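Local coordinates for protein 432aa long hypothetical deoxyribodipyrimidine photolyase (Sulfolobus tokodaii, PDB 2E0I) that probably repairs ultraviolet-damaged DNA as a light-driven deoxyribodipyrimidine photolyase, carrying two FAD molecules, one of them implicated as a novel light-harvesting cofactor, at residues A[1-13]-A[19-33]. Residues are numbered along the deposited sequence; the frame is centred on the assembly and turned at random.
With FAD (flavin-adenine dinucleotide), chain F.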
ATOM      1  N   MET A   1     -15.423 -18.892  26.225  1.00 61.55           N
ATOM      2  CA  MET A   1     -14.484 -19.863  25.593  1.00 61.29           C
ATOM      3  C   MET A   1     -13.059 -19.349  25.673  1.00 60.42           C
ATOM      4  O   MET A   1     -12.814 -18.206  26.066  1.00 60.59           O
ATOM      5  CB  MET A   1     -14.814 -20.040  24.116  1.00 62.84           C
ATOM      6  CG  MET A   1     -16.280 -20.093  23.788  1.00 65.75           C
ATOM      7  SD  MET A   1     -16.498 -20.097  21.992  1.00 70.58           S
ATOM      8  CE  MET A   1     -16.784 -18.318  21.658  1.00 68.98           C
ATOM      9  N   ASP A   2     -12.119 -20.212  25.304  1.00 59.23           N
ATOM     10  CA  ASP A   2     -10.711 -19.842  25.261  1.00 57.85           C
ATOM     11  C   ASP A   2     -10.423 -19.754  23.775  1.00 56.09           C
ATOM     12  O   ASP A   2     -10.284 -20.780  23.106  1.00 56.02           O
ATOM     13  CB  ASP A   2      -9.814 -20.911  25.892  1.00 59.52           C
ATOM     14  CG  ASP A   2      -9.597 -20.693  27.383  1.00 62.58           C
ATOM     15  OD1 ASP A   2      -9.642 -19.524  27.848  1.00 63.75           O
ATOM     16  OD2 ASP A   2      -9.362 -21.697  28.090  1.00 63.82           O
ATOM     17  N   CYS A   3     -10.351 -18.537  23.249  1.00 53.00           N
ATOM     18  CA  CYS A   3     -10.105 -18.397  21.832  1.00 49.33           C
ATOM     19  C   CYS A   3      -8.894 -17.550  21.456  1.00 45.16           C
ATOM     20  O   CYS A   3      -8.278 -16.904  22.308  1.00 45.15           O
ATOM     21  CB  CYS A   3     -11.373 -17.889  21.143  1.00 51.57           C
ATOM     22  SG  CYS A   3     -11.806 -16.140  21.391  1.00 57.38           S
ATOM     23  N   ILE A   4      -8.556 -17.585  20.166  1.00 39.79           N
ATOM     24  CA  ILE A   4      -7.404 -16.873  19.609  1.00 33.77           C
ATOM     25  C   ILE A   4      -7.744 -15.819  18.553  1.00 29.41           C
ATOM     26  O   ILE A   4      -8.620 -16.017  17.708  1.00 28.25           O
ATOM     27  CB  ILE A   4      -6.414 -17.877  18.955  1.00 33.88           C
ATOM     28  CG1 ILE A   4      -5.637 -18.617  20.039  1.00 34.80           C
ATOM     29  CG2 ILE A   4      -5.472 -17.171  17.990  1.00 32.24           C
ATOM     30  CD1 ILE A   4      -4.599 -19.561  19.481  1.00 34.88           C
ATOM     31  N   PHE A   5      -7.050 -14.691  18.611  1.00 24.38           N
ATOM     32  CA  PHE A   5      -7.245 -13.662  17.612  1.00 21.11           C
ATOM     33  C   PHE A   5      -5.923 -13.503  16.895  1.00 20.43           C
ATOM     34  O   PHE A   5      -4.884 -13.305  17.538  1.00 18.48           O
ATOM     35  CB  PHE A   5      -7.614 -12.313  18.200  1.00 20.04           C
ATOM     36  CG  PHE A   5      -7.733 -11.248  17.155  1.00 18.98           C
ATOM     37  CD1 PHE A   5      -8.830 -11.233  16.283  1.00 18.00           C
ATOM     38  CD2 PHE A   5      -6.699 -10.337  16.954  1.00 17.60           C
ATOM     39  CE1 PHE A   5      -8.891 -10.329  15.216  1.00 16.38           C
ATOM     40  CE2 PHE A   5      -6.745  -9.427  15.892  1.00 17.44           C
ATOM     41  CZ  PHE A   5      -7.845  -9.426  15.020  1.00 17.08           C
ATOM     42  N   ILE A   6      -5.962 -13.581  15.565  1.00 19.28           N
ATOM     43  CA  ILE A   6      -4.746 -13.460  14.772  1.00 19.20           C
ATOM     44  C   ILE A   6      -4.642 -12.118  14.062  1.00 19.85           C
ATOM     45  O   ILE A   6      -5.457 -11.807  13.185  1.00 22.46           O
ATOM     46  CB  ILE A   6      -4.646 -14.581  13.685  1.00 18.86           C
ATOM     47  CG1 ILE A   6      -4.677 -15.972  14.332  1.00 17.01           C
ATOM     48  CG2 ILE A   6      -3.355 -14.418  12.878  1.00 15.21           C
ATOM     49  CD1 ILE A   6      -4.714 -17.097  13.313  1.00 14.00           C
ATOM     50  N   PHE A   7      -3.642 -11.326  14.443  1.00 18.97           N
ATOM     51  CA  PHE A   7      -3.402 -10.035  13.806  1.00 18.22           C
ATOM     52  C   PHE A   7      -2.719 -10.317  12.482  1.00 18.65           C
ATOM     53  O   PHE A   7      -2.030 -11.322  12.326  1.00 17.90           O
ATOM     54  CB  PHE A   7      -2.463  -9.176  14.645  1.00 16.33           C
ATOM     55  CG  PHE A   7      -3.057  -8.695  15.919  1.00 15.89           C
ATOM     56  CD1 PHE A   7      -3.717  -7.478  15.970  1.00 15.88           C
ATOM     57  CD2 PHE A   7      -2.951  -9.455  17.078  1.00 16.08           C
ATOM     58  CE1 PHE A   7      -4.266  -7.013  17.157  1.00 16.63           C
ATOM     59  CE2 PHE A   7      -3.495  -9.003  18.279  1.00 17.35           C
ATOM     60  CZ  PHE A   7      -4.157  -7.773  18.317  1.00 17.08           C
ATOM     61  N   ARG A   8      -2.902  -9.428  11.521  1.00 20.76           N
ATOM     62  CA  ARG A   8      -2.243  -9.602  10.241  1.00 21.45           C
ATOM     63  C   ARG A   8      -1.891  -8.266   9.629  1.00 21.59           C
ATOM     64  O   ARG A   8      -0.730  -7.987   9.368  1.00 21.81           O
ATOM     65  CB  ARG A   8      -3.145 -10.373   9.281  1.00 22.99           C
ATOM     66  CG  ARG A   8      -3.514 -11.760   9.750  1.00 21.77           C
ATOM     67  CD  ARG A   8      -4.958 -11.998   9.428  1.00 23.54           C
ATOM     68  NE  ARG A   8      -5.163 -13.325   8.887  1.00 25.15           N
ATOM     69  CZ  ARG A   8      -6.193 -13.659   8.120  1.00 27.78           C
ATOM     70  NH1 ARG A   8      -7.111 -12.748   7.808  1.00 28.15           N
ATOM     71  NH2 ARG A   8      -6.298 -14.902   7.659  1.00 28.17           N
ATOM     72  N   ARG A   9      -2.913  -7.435   9.459  1.00 21.93           N
ATOM     73  CA  ARG A   9      -2.805  -6.138   8.810  1.00 22.01           C
ATOM     74  C   ARG A   9      -3.617  -5.110   9.597  1.00 24.13           C
ATOM     75  O   ARG A   9      -3.882  -4.002   9.101  1.00 26.12           O
ATOM     76  CB  ARG A   9      -3.446  -6.285   7.443  1.00 21.45           C
ATOM     77  CG  ARG A   9      -2.720  -5.761   6.284  1.00 22.82           C
ATOM     78  CD  ARG A   9      -3.518  -6.148   5.033  1.00 21.64           C
ATOM     79  NE  ARG A   9      -4.115  -4.922   4.639  1.00 21.03           N
ATOM     80  CZ  ARG A   9      -5.318  -4.629   4.189  1.00 20.93           C
ATOM     81  NH1 ARG A   9      -5.481  -3.351   3.959  1.00 21.28           N
ATOM     82  NH2 ARG A   9      -6.308  -5.483   3.964  1.00 20.74           N
ATOM     83  N   ASP A  10      -4.052  -5.504  10.795  1.00 23.71           N
ATOM     84  CA  ASP A  10      -4.878  -4.679  11.691  1.00 21.98           C
ATOM     85  C   ASP A  10      -4.118  -4.452  12.995  1.00 20.24           C
ATOM     86  O   ASP A  10      -4.627  -4.732  14.080  1.00 19.16           O
ATOM     87  CB  ASP A  10      -6.187  -5.421  11.986  1.00 24.60           C
ATOM     88  CG  ASP A  10      -5.966  -6.926  12.313  1.00 28.13           C
ATOM     89  OD1 ASP A  10      -4.802  -7.378  12.411  1.00 28.84           O
ATOM     90  OD2 ASP A  10      -6.957  -7.672  12.473  1.00 28.72           O
ATOM     91  N   LEU A  11      -2.909  -3.919  12.880  1.00 18.76           N
ATOM     92  CA  LEU A  11      -2.039  -3.720  14.034  1.00 18.74           C
ATOM     93  C   LEU A  11      -2.442  -2.647  15.047  1.00 19.79           C
ATOM     94  O   LEU A  11      -1.763  -1.622  15.185  1.00 19.92           O
ATOM     95  CB  LEU A  11      -0.618  -3.469  13.533  1.00 16.78           C
ATOM     96  CG  LEU A  11      -0.156  -4.470  12.468  1.00 15.07           C
ATOM     97  CD1 LEU A  11       1.323  -4.335  12.252  1.00 15.66           C
ATOM     98  CD2 LEU A  11      -0.478  -5.887  12.897  1.00 13.93           C
ATOM     99  N   ARG A  12      -3.534  -2.906  15.769  1.00 19.37           N
ATOM    100  CA  ARG A  12      -4.048  -1.977  16.771  1.00 18.99           C
ATOM    101  C   ARG A  12      -5.031  -2.718  17.655  1.00 20.38           C
ATOM    102  O   ARG A  12      -5.494  -3.801  17.287  1.00 20.81           O
ATOM    103  CB  ARG A  12      -4.778  -0.817  16.096  1.00 16.94           C
ATOM    104  CG  ARG A  12      -5.961  -1.270  15.283  1.00 16.26           C
ATOM    105  CD  ARG A  12      -6.764  -0.117  14.708  1.00 16.19           C
ATOM    106  NE  ARG A  12      -8.022  -0.588  14.124  1.00 15.83           N
ATOM    107  CZ  ARG A  12      -8.126  -1.196  12.948  1.00 15.08           C
ATOM    108  NH1 ARG A  12      -7.040  -1.405  12.214  1.00 15.97           N
ATOM    109  NH2 ARG A  12      -9.312  -1.612  12.516  1.00 14.81           N
ATOM    110  N   LEU A  13      -5.355  -2.135  18.809  1.00 20.89           N
ATOM    111  CA  LEU A  13      -6.310  -2.741  19.732  1.00 20.34           C
ATOM    112  C   LEU A  13      -7.616  -1.952  19.754  1.00 21.72           C
ATOM    113  O   LEU A  13      -8.615  -2.415  20.291  1.00 22.31           O
ATOM    114  CB  LEU A  13      -5.730  -2.793  21.135  1.00 19.13           C
ATOM    115  CG  LEU A  13      -4.428  -3.561  21.340  1.00 18.95           C
ATOM    116  CD1 LEU A  13      -4.149  -3.650  22.838  1.00 19.18           C
ATOM    117  CD2 LEU A  13      -4.534  -4.955  20.734  1.00 19.84           C
ATOM    118  N   LEU A  19     -11.294  -8.339  16.523  1.00 18.04           N
ATOM    119  CA  LEU A  19     -10.782  -8.378  17.880  1.00 16.99           C
ATOM    120  C   LEU A  19     -11.903  -8.076  18.863  1.00 18.37           C
ATOM    121  O   LEU A  19     -11.995  -8.706  19.920  1.00 18.09           O
ATOM    122  CB  LEU A  19      -9.633  -7.384  18.040  1.00 14.87           C
ATOM    123  CG  LEU A  19      -9.011  -7.330  19.438  1.00 13.82           C
ATOM    124  CD1 LEU A  19      -8.529  -8.719  19.848  1.00  9.62           C
ATOM    125  CD2 LEU A  19      -7.879  -6.304  19.456  1.00 10.96           C
ATOM    126  N   ASN A  20     -12.762  -7.119  18.509  1.00 20.71           N
ATOM    127  CA  ASN A  20     -13.887  -6.752  19.367  1.00 21.78           C
ATOM    128  C   ASN A  20     -14.783  -7.950  19.611  1.00 23.66           C
ATOM    129  O   ASN A  20     -15.071  -8.277  20.759  1.00 24.34           O
ATOM    130  CB  ASN A  20     -14.715  -5.635  18.749  1.00 20.84           C
ATOM    131  CG  ASN A  20     -14.113  -4.278  18.973  1.00 21.64           C
ATOM    132  OD1 ASN A  20     -13.344  -4.068  19.914  1.00 23.04           O
ATOM    133  ND2 ASN A  20     -14.477  -3.333  18.123  1.00 22.27           N
ATOM    134  N   TYR A  21     -15.224  -8.607  18.541  1.00 24.78           N
ATOM    135  CA  TYR A  21     -16.085  -9.767  18.702  1.00 27.14           C
ATOM    136  C   TYR A  21     -15.391 -10.819  19.539  1.00 27.73           C
ATOM    137  O   TYR A  21     -16.003 -11.436  20.405  1.00 29.15           O
ATOM    138  CB  TYR A  21     -16.461 -10.364  17.352  1.00 29.53           C
ATOM    139  CG  TYR A  21     -17.555  -9.618  16.642  1.00 32.15           C
ATOM    140  CD1 TYR A  21     -17.270  -8.777  15.571  1.00 34.60           C
ATOM    141  CD2 TYR A  21     -18.883  -9.757  17.037  1.00 33.70           C
ATOM    142  CE1 TYR A  21     -18.284  -8.093  14.905  1.00 36.66           C
ATOM    143  CE2 TYR A  21     -19.905  -9.078  16.382  1.00 36.08           C
ATOM    144  CZ  TYR A  21     -19.598  -8.250  15.317  1.00 37.27           C
ATOM    145  OH  TYR A  21     -20.605  -7.590  14.656  1.00 39.31           O
ATOM    146  N   ALA A  22     -14.104 -11.018  19.292  1.00 27.53           N
ATOM    147  CA  ALA A  22     -13.354 -12.006  20.047  1.00 28.11           C
ATOM    148  C   ALA A  22     -13.400 -11.701  21.540  1.00 28.53           C
ATOM    149  O   ALA A  22     -13.664 -12.579  22.357  1.00 27.79           O
ATOM    150  CB  ALA A  22     -11.913 -12.039  19.573  1.00 26.61           C
ATOM    151  N   LEU A  23     -13.146 -10.446  21.889  1.00 30.07           N
ATOM    152  CA  LEU A  23     -13.131 -10.027  23.287  1.00 31.86           C
ATOM    153  C   LEU A  23     -14.475 -10.147  24.000  1.00 32.73           C
ATOM    154  O   LEU A  23     -14.534 -10.449  25.194  1.00 33.07           O
ATOM    155  CB  LEU A  23     -12.619  -8.585  23.386  1.00 30.78           C
ATOM    156  CG  LEU A  23     -11.112  -8.423  23.166  1.00 31.02           C
ATOM    157  CD1 LEU A  23     -10.768  -6.952  22.983  1.00 30.58           C
ATOM    158  CD2 LEU A  23     -10.353  -9.031  24.344  1.00 29.09           C
ATOM    159  N   SER A  24     -15.554  -9.919  23.269  1.00 34.02           N
ATOM    160  CA  SER A  24     -16.869  -9.984  23.868  1.00 35.87           C
ATOM    161  C   SER A  24     -17.481 -11.382  23.837  1.00 37.52           C
ATOM    162  O   SER A  24     -18.332 -11.701  24.671  1.00 39.08           O
ATOM    163  CB  SER A  24     -17.799  -8.987  23.175  1.00 35.43           C
ATOM    164  OG  SER A  24     -18.041  -9.365  21.833  1.00 35.17           O
ATOM    165  N   GLU A  25     -17.049 -12.219  22.899  1.00 38.54           N
ATOM    166  CA  GLU A  25     -17.601 -13.567  22.794  1.00 39.09           C
ATOM    167  C   GLU A  25     -16.860 -14.656  23.570  1.00 39.91           C
ATOM    168  O   GLU A  25     -17.448 -15.687  23.862  1.00 40.32           O
ATOM    169  CB  GLU A  25     -17.721 -13.986  21.323  1.00 38.64           C
ATOM    170  CG  GLU A  25     -18.704 -13.155  20.505  1.00 38.94           C
ATOM    171  CD  GLU A  25     -18.874 -13.667  19.070  1.00 41.56           C
ATOM    172  OE1 GLU A  25     -19.646 -13.054  18.290  1.00 42.03           O
ATOM    173  OE2 GLU A  25     -18.240 -14.688  18.714  1.00 42.66           O
ATOM    174  N   CYS A  26     -15.584 -14.453  23.895  1.00 41.71           N
ATOM    175  CA  CYS A  26     -14.842 -15.471  24.649  1.00 43.74           C
ATOM    176  C   CYS A  26     -14.401 -14.926  25.999  1.00 42.95           C
ATOM    177  O   CYS A  26     -14.435 -13.716  26.233  1.00 42.44           O
ATOM    178  CB  CYS A  26     -13.593 -15.960  23.890  1.00 47.08           C
ATOM    179  SG  CYS A  26     -13.742 -16.136  22.078  1.00 52.76           S
ATOM    180  N   ASP A  27     -13.978 -15.824  26.882  1.00 42.39           N
ATOM    181  CA  ASP A  27     -13.527 -15.430  28.207  1.00 43.94           C
ATOM    182  C   ASP A  27     -12.121 -14.866  28.151  1.00 43.22           C
ATOM    183  O   ASP A  27     -11.846 -13.790  28.688  1.00 43.88           O
ATOM    184  CB  ASP A  27     -13.558 -16.625  29.159  1.00 46.74           C
ATOM    185  CG  ASP A  27     -14.952 -17.205  29.315  1.00 48.75           C
ATOM    186  OD1 ASP A  27     -15.883 -16.428  29.638  1.00 48.74           O
ATOM    187  OD2 ASP A  27     -15.112 -18.433  29.113  1.00 50.05           O
ATOM    188  N   ARG A  28     -11.229 -15.605  27.505  1.00 42.02           N
ATOM    189  CA  ARG A  28      -9.848 -15.172  27.367  1.00 40.54           C
ATOM    190  C   ARG A  28      -9.501 -15.135  25.871  1.00 36.76           C
ATOM    191  O   ARG A  28     -10.000 -15.937  25.079  1.00 35.15           O
ATOM    192  CB  ARG A  28      -8.920 -16.135  28.118  1.00 43.75           C
ATOM    193  CG  ARG A  28      -9.503 -16.639  29.430  1.00 50.47           C
ATOM    194  CD  ARG A  28      -8.570 -17.587  30.181  1.00 55.89           C
ATOM    195  NE  ARG A  28      -7.487 -16.884  30.885  1.00 62.02           N
ATOM    196  CZ  ARG A  28      -6.591 -17.473  31.687  1.00 64.26           C
ATOM    197  NH1 ARG A  28      -6.635 -18.789  31.900  1.00 63.96           N
ATOM    198  NH2 ARG A  28      -5.642 -16.746  32.278  1.00 64.03           N
ATOM    199  N   VAL A  29      -8.665 -14.183  25.486  1.00 32.30           N
ATOM    200  CA  VAL A  29      -8.258 -14.066  24.102  1.00 29.04           C
ATOM    201  C   VAL A  29      -6.742 -13.968  24.010  1.00 27.89           C
ATOM    202  O   VAL A  29      -6.117 -13.095  24.619  1.00 27.66           O
ATOM    203  CB  VAL A  29      -8.878 -12.823  23.439  1.00 28.36           C
ATOM    204  CG1 VAL A  29      -8.255 -12.597  22.076  1.00 27.69           C
ATOM    205  CG2 VAL A  29     -10.369 -13.001  23.308  1.00 27.81           C
ATOM    206  N   ILE A  30      -6.144 -14.872  23.249  1.00 26.05           N
ATOM    207  CA  ILE A  30      -4.703 -14.854  23.079  1.00 25.60           C
ATOM    208  C   ILE A  30      -4.352 -14.115  21.786  1.00 23.73           C
ATOM    209  O   ILE A  30      -4.687 -14.568  20.691  1.00 22.93           O
ATOM    210  CB  ILE A  30      -4.135 -16.281  23.026  1.00 26.95           C
ATOM    211  CG1 ILE A  30      -4.486 -17.020  24.318  1.00 27.93           C
ATOM    212  CG2 ILE A  30      -2.631 -16.231  22.849  1.00 26.38           C
ATOM    213  CD1 ILE A  30      -3.960 -18.424  24.384  1.00 29.00           C
ATOM    214  N   PRO A  31      -3.683 -12.956  21.903  1.00 22.45           N
ATOM    215  CA  PRO A  31      -3.295 -12.166  20.729  1.00 21.62           C
ATOM    216  C   PRO A  31      -2.116 -12.816  20.014  1.00 20.79           C
ATOM    217  O   PRO A  31      -1.041 -12.986  20.581  1.00 20.48           O
ATOM    218  CB  PRO A  31      -2.964 -10.803  21.327  1.00 21.76           C
ATOM    219  CG  PRO A  31      -2.397 -11.168  22.673  1.00 22.46           C
ATOM    220  CD  PRO A  31      -3.300 -12.278  23.158  1.00 22.36           C
ATOM    221  N   VAL A  32      -2.325 -13.169  18.754  1.00 19.64           N
ATOM    222  CA  VAL A  32      -1.302 -13.852  17.982  1.00 18.78           C
ATOM    223  C   VAL A  32      -0.902 -13.171  16.687  1.00 18.88           C
ATOM    224  O   VAL A  32      -1.712 -12.511  16.048  1.00 20.06           O
ATOM    225  CB  VAL A  32      -1.794 -15.285  17.624  1.00 19.04           C
ATOM    226  CG1 VAL A  32      -0.980 -15.874  16.485  1.00 18.31           C
ATOM    227  CG2 VAL A  32      -1.715 -16.182  18.842  1.00 19.44           C
ATOM    228  N   PHE A  33       0.368 -13.315  16.323  1.00 18.54           N
ATOM    229  CA  PHE A  33       0.864 -12.822  15.040  1.00 18.09           C
ATOM    230  C   PHE A  33       1.751 -13.934  14.487  1.00 19.32           C
ATOM    231  O   PHE A  33       2.639 -14.432  15.181  1.00 20.41           O
ATOM    232  CB  PHE A  33       1.685 -11.547  15.134  1.00 15.16           C
ATOM    233  CG  PHE A  33       2.249 -11.125  13.810  1.00 14.32           C
ATOM    234  CD1 PHE A  33       3.546 -11.497  13.436  1.00 14.25           C
ATOM    235  CD2 PHE A  33       1.462 -10.423  12.895  1.00 13.56           C
ATOM    236  CE1 PHE A  33       4.061 -11.176  12.159  1.00 12.63           C
ATOM    237  CE2 PHE A  33       1.961 -10.095  11.615  1.00 13.99           C
ATOM    238  CZ  PHE A  33       3.264 -10.474  11.247  1.00 13.59           C
TER
HETATM  239  PA  FAD F1200       1.633  -9.909   0.800  1.00 21.98           P
HETATM  240  O1A FAD F1200       1.571  -8.776  -0.151  1.00 22.65           O
HETATM  241  O2A FAD F1200       2.746 -10.164   1.740  1.00 24.57           O
HETATM  242  O5B FAD F1200       2.006 -11.036  -0.288  1.00 22.17           O
HETATM  243  C5B FAD F1200       1.914 -12.426   0.045  1.00 20.17           C
HETATM  244  C4B FAD F1200       2.187 -13.320  -1.168  1.00 19.33           C
HETATM  245  O4B FAD F1200       1.620 -12.683  -2.330  1.00 18.56           O
HETATM  246  C3B FAD F1200       3.684 -13.445  -1.451  1.00 19.95           C
HETATM  247  O3B FAD F1200       3.932 -14.640  -2.198  1.00 20.30           O
HETATM  248  C2B FAD F1200       3.921 -12.212  -2.322  1.00 21.13           C
HETATM  249  O2B FAD F1200       5.092 -12.412  -3.118  1.00 23.62           O
HETATM  250  C1B FAD F1200       2.686 -12.303  -3.219  1.00 19.77           C
HETATM  251  N9A FAD F1200       2.399 -11.015  -3.896  1.00 19.25           N
HETATM  252  C8A FAD F1200       2.283  -9.828  -3.301  1.00 19.90           C
HETATM  253  N7A FAD F1200       1.976  -8.896  -4.200  1.00 18.28           N
HETATM  254  C5A FAD F1200       1.893  -9.492  -5.384  1.00 17.91           C
HETATM  255  C6A FAD F1200       1.586  -9.059  -6.668  1.00 19.77           C
HETATM  256  N6A FAD F1200       1.342  -7.774  -6.904  1.00 21.00           N
HETATM  257  N1A FAD F1200       1.565  -9.949  -7.671  1.00 21.60           N
HETATM  258  C2A FAD F1200       1.840 -11.225  -7.456  1.00 20.32           C
HETATM  259  N3A FAD F1200       2.139 -11.669  -6.247  1.00 18.71           N
HETATM  260  C4A FAD F1200       2.170 -10.840  -5.195  1.00 18.14           C
HETATM  261  N1  FAD F1200       1.105 -10.580   7.665  1.00 17.40           N
HETATM  262  C2  FAD F1200       1.244 -11.695   8.501  1.00 17.83           C
HETATM  263  O2  FAD F1200       0.266 -12.143   9.097  1.00 20.05           O
HETATM  264  N3  FAD F1200       2.489 -12.323   8.614  1.00 18.54           N
HETATM  265  C4  FAD F1200       3.588 -11.845   7.887  1.00 21.23           C
HETATM  266  O4  FAD F1200       4.683 -12.397   7.995  1.00 21.89           O
HETATM  267  C4X FAD F1200       3.442 -10.749   7.042  1.00 20.40           C
HETATM  268  N5  FAD F1200       4.519 -10.309   6.261  1.00 17.28           N
HETATM  269  C5X FAD F1200       4.366  -9.219   5.394  1.00 18.33           C
HETATM  270  C6  FAD F1200       5.416  -8.849   4.558  1.00 18.96           C
HETATM  271  C7  FAD F1200       5.246  -7.829   3.625  1.00 18.08           C
HETATM  272  C7M FAD F1200       6.414  -7.444   2.713  1.00 17.77           C
HETATM  273  C8  FAD F1200       4.020  -7.176   3.536  1.00 17.93           C
HETATM  274  C8M FAD F1200       3.800  -6.052   2.522  1.00 19.79           C
HETATM  275  C9  FAD F1200       2.974  -7.543   4.379  1.00 17.74           C
HETATM  276  C9A FAD F1200       3.141  -8.563   5.311  1.00 18.29           C
HETATM  277  N10 FAD F1200       2.075  -8.978   6.127  1.00 17.77           N
HETATM  278  C10 FAD F1200       2.207 -10.114   6.936  1.00 18.97           C
HETATM  279  C1' FAD F1200       0.772  -8.275   6.082  1.00 19.57           C
HETATM  280  C2' FAD F1200      -0.115  -8.736   4.926  1.00 21.97           C
HETATM  281  O2' FAD F1200      -0.513  -7.601   4.149  1.00 19.04           O
HETATM  282  C3' FAD F1200      -1.345  -9.480   5.454  1.00 21.46           C
HETATM  283  O3' FAD F1200      -0.929 -10.673   6.125  1.00 20.81           O
HETATM  284  C4' FAD F1200      -2.296  -9.842   4.310  1.00 20.74           C
HETATM  285  O4' FAD F1200      -3.521 -10.335   4.860  1.00 16.59           O
HETATM  286  C5' FAD F1200      -1.676 -10.907   3.402  1.00 20.68           C
HETATM  287  O5' FAD F1200      -2.089 -10.741   2.043  1.00 21.30           O
HETATM  288  P   FAD F1200      -1.189  -9.866   1.033  1.00 20.23           P
HETATM  289  O1P FAD F1200      -1.733 -10.081  -0.327  1.00 23.29           O
HETATM  290  O2P FAD F1200      -1.075  -8.480   1.538  1.00 18.51           O
HETATM  291  O3P FAD F1200       0.228 -10.622   1.139  1.00 22.16           O
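The Leu19 side chain crosses that of Phe5 at about a right angle, over one face of the ring, its CB 4.0 Å from the ring centroid and almost on the normal, a CH-pi contact. With CG anti to the backbone N (chi1 177°), Phe5 lifts its ring off the strand and under the helix. The edge of that ring, at CE2, stands over the face of Phe7, while the Phe7 side chain lies beside Pro31, whose CB sits at the ring edge, 3.6 Å from CE2. Leu13 closes the group, its CD2 meeting CD2 of Leu19. This tightly packed side of the sheet also holds the disulfide between Cys3 and Cys26, which ties strand 2-7 to the first residue beyond helix 17-25, next to Ala22.

Strand, helix and strand form the first beta-alpha-beta crossover of the Rossmann-like N-terminal domain of photolyases, with 2-7 central in the parallel sheet, between strands 28-35 and 92-96. Parallel backbone hydrogen bonds join 2-7 to 28-35, from Cys3 N to Arg28 O through to Phe7 N to Val32 O at 2.8 Å. On the other face of the sheet, Ile4 and Val32 meet, CG2 to CG2 at 4.0 Å.

The N-terminal end is looser and open to solvent. Met1 is poorly ordered, though its amino N makes a salt bridge of 2.9 Å to Asp27 OD2, met from above the carboxylate plane. Asp2 lies beside the aliphatic part of Arg28, whose guanidinium pairs with Asp163. At the far end Phe33 CZ sits over the pyrimidine end of the flavin of one FAD, 3.3 Å from its N3, and Arg9 CD approaches the ribityl O2'.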